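Local coordinates for neutral proteinase inhibitor ScNPI (Streptomyces caespitosus, PDB 4HWX), which inhibits serine proteinases as a homodimeric member of the subtilisin inhibitor family and probably also blocks metallopeptidases, at residues C47-N51 / S108-Y112. Numbering follows the deposited sequence.
Sequences CDALN and SNPVY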
ATOM      1  N   CYS A  47      -6.777   6.915  10.886  1.00 34.45           N
ATOM      2  CA  CYS A  47      -5.688   7.910  10.792  1.00 35.76           C
ATOM      3  C   CYS A  47      -5.163   8.288  12.178  1.00 37.41           C
ATOM      4  O   CYS A  47      -3.944   8.272  12.374  1.00 35.21           O
ATOM      5  CB  CYS A  47      -6.147   9.148  10.033  1.00 37.35           C
ATOM      6  SG  CYS A  47      -6.471   8.830   8.286  1.00 40.65           S
ATOM      7  N   ASP A  48      -6.082   8.604  13.135  1.00 35.39           N
ATOM      8  CA  ASP A  48      -5.766   8.938  14.537  1.00 35.70           C
ATOM      9  C   ASP A  48      -4.998   7.775  15.193  1.00 37.16           C
ATOM     10  O   ASP A  48      -3.995   7.996  15.879  1.00 34.70           O
ATOM     11  CB  ASP A  48      -7.058   9.206  15.355  1.00 38.30           C
ATOM     12  CG  ASP A  48      -7.946  10.381  14.965  1.00 47.18           C
ATOM     13  OD1 ASP A  48      -7.427  11.353  14.398  1.00 46.35           O
ATOM     14  OD2 ASP A  48      -9.173  10.326  15.260  1.00 52.27           O
ATOM     15  N   ALA A  49      -5.499   6.534  14.989  1.00 34.19           N
ATOM     16  CA  ALA A  49      -4.906   5.307  15.552  1.00 34.05           C
ATOM     17  C   ALA A  49      -3.475   5.107  15.035  1.00 36.15           C
ATOM     18  O   ALA A  49      -2.573   4.846  15.839  1.00 34.94           O
ATOM     19  CB  ALA A  49      -5.768   4.096  15.235  1.00 34.24           C
ATOM     20  N   LEU A  50      -3.247   5.351  13.728  1.00 33.01           N
ATOM     21  CA  LEU A  50      -1.904   5.263  13.122  1.00 32.76           C
ATOM     22  C   LEU A  50      -0.969   6.311  13.705  1.00 37.68           C
ATOM     23  O   LEU A  50       0.167   6.002  14.084  1.00 37.26           O
ATOM     24  CB  LEU A  50      -1.994   5.434  11.595  1.00 32.60           C
ATOM     25  CG  LEU A  50      -2.584   4.269  10.833  1.00 36.46           C
ATOM     26  CD1 LEU A  50      -2.670   4.609   9.353  1.00 36.95           C
ATOM     27  CD2 LEU A  50      -1.775   2.987  11.067  1.00 37.39           C
ATOM     28  N   ASN A  51      -1.459   7.551  13.828  1.00 35.70           N
ATOM     29  CA  ASN A  51      -0.664   8.626  14.416  1.00 37.12           C
ATOM     30  C   ASN A  51      -0.297   8.321  15.871  1.00 40.72           C
ATOM     31  O   ASN A  51       0.815   8.640  16.287  1.00 41.85           O
ATOM     32  CB  ASN A  51      -1.403   9.967  14.298  1.00 37.57           C
ATOM     33  CG  ASN A  51      -1.317  10.571  12.913  1.00 65.59           C
ATOM     34  OD1 ASN A  51      -0.368  10.335  12.155  1.00 56.23           O
ATOM     35  ND2 ASN A  51      -2.314  11.362  12.547  1.00 64.39           N
ATOM     36  N   SER A 108     -10.231  -3.198  19.295  1.00 58.15           N
ATOM     37  CA  SER A 108     -11.348  -2.830  18.441  1.00 57.50           C
ATOM     38  C   SER A 108     -10.781  -1.644  17.648  1.00 57.20           C
ATOM     39  O   SER A 108     -11.502  -0.726  17.235  1.00 57.57           O
ATOM     40  CB  SER A 108     -12.600  -2.519  19.257  1.00 62.65           C
ATOM     41  OG  SER A 108     -13.363  -3.697  19.452  1.00 70.68           O
ATOM     42  N   ASN A 109      -9.421  -1.692  17.483  1.00 48.97           N
ATOM     43  CA  ASN A 109      -8.551  -0.733  16.819  1.00 46.48           C
ATOM     44  C   ASN A 109      -9.128  -0.415  15.470  1.00 46.16           C
ATOM     45  O   ASN A 109      -9.362  -1.328  14.669  1.00 47.73           O
ATOM     46  CB  ASN A 109      -7.128  -1.289  16.702  1.00 48.62           C
ATOM     47  CG  ASN A 109      -6.079  -0.269  16.368  1.00 44.95           C
ATOM     48  OD1 ASN A 109      -6.009   0.224  15.257  1.00 38.07           O
ATOM     49  ND2 ASN A 109      -5.247   0.068  17.324  1.00 34.21           N
ATOM     50  N   PRO A 110      -9.434   0.863  15.209  1.00 38.52           N
ATOM     51  CA  PRO A 110     -10.089   1.205  13.934  1.00 38.08           C
ATOM     52  C   PRO A 110      -9.319   0.719  12.694  1.00 39.57           C
ATOM     53  O   PRO A 110      -9.958   0.352  11.722  1.00 37.30           O
ATOM     54  CB  PRO A 110     -10.157   2.732  13.982  1.00 40.59           C
ATOM     55  CG  PRO A 110     -10.168   3.048  15.436  1.00 44.75           C
ATOM     56  CD  PRO A 110      -9.240   2.060  16.052  1.00 39.37           C
ATOM     57  N   VAL A 111      -7.964   0.655  12.755  1.00 34.66           N
ATOM     58  CA  VAL A 111      -7.111   0.275  11.617  1.00 31.00           C
ATOM     59  C   VAL A 111      -7.578  -1.038  10.976  1.00 33.87           C
ATOM     60  O   VAL A 111      -7.806  -1.038   9.764  1.00 32.27           O
ATOM     61  CB  VAL A 111      -5.600   0.244  11.962  1.00 32.73           C
ATOM     62  CG1 VAL A 111      -4.775  -0.227  10.760  1.00 31.28           C
ATOM     63  CG2 VAL A 111      -5.127   1.626  12.410  1.00 32.64           C
ATOM     64  N   TYR A 112      -7.760  -2.112  11.764  1.00 30.58           N
ATOM     65  CA  TYR A 112      -8.203  -3.389  11.206  1.00 31.01           C
ATOM     66  C   TYR A 112      -9.696  -3.666  11.451  1.00 37.04           C
ATOM     67  O   TYR A 112     -10.124  -4.820  11.363  1.00 36.65           O
ATOM     68  CB  TYR A 112      -7.317  -4.547  11.687  1.00 30.22           C
ATOM     69  CG  TYR A 112      -5.956  -4.474  11.027  1.00 29.75           C
ATOM     70  CD1 TYR A 112      -5.788  -4.848   9.689  1.00 31.61           C
ATOM     71  CD2 TYR A 112      -4.878  -3.869  11.673  1.00 29.17           C
ATOM     72  CE1 TYR A 112      -4.565  -4.675   9.034  1.00 31.04           C
ATOM     73  CE2 TYR A 112      -3.636  -3.738  11.041  1.00 29.35           C
ATOM     74  CZ  TYR A 112      -3.484  -4.145   9.724  1.00 32.07           C
ATOM     75  OH  TYR A 112      -2.271  -3.994   9.091  1.00 29.91           O
TER
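Helix 43-52 meets the C-terminal loop at Ala49 and Val111, whose CA atoms lie 6.8 Å apart, the closest such pair between 47-51 and 108-112. In this Streptomyces subtilisin inhibitor fold both segments lie over the antiparallel sheet, the helix tied to strand 23-32 by the Cys47-Cys32 disulfide, the loop following helix 99-105. The contact between them is mainly apolar and small. The methyl of Ala49 points at the loop, its CB 3.8 Å from Val111 CG2 and 4.1 Å from Pro110 CD. With CG1 trans to the backbone N (chi1 177°), Val111 turns its other methyl, CG2, to the helix. The same CG2 reaches Leu50 CD2 at 3.9 Å, the two side chains crossing at about a right angle, and both residues also touch Phe11 of strand 8-15. The loop is shaped by an Asx turn: Asn109 OD1 accepts from Val111 N at 3.2 Å, in the carbonyl plane and on a lone pair, with an N-H...O angle of 147°. An alanine at Asn109 would have no such acceptor, and is likely to leave Val111 N without this partner and the turn less firmly held. The same oxygen, Asn109 OD1, also lies 3.9 Å from Ala49 CB.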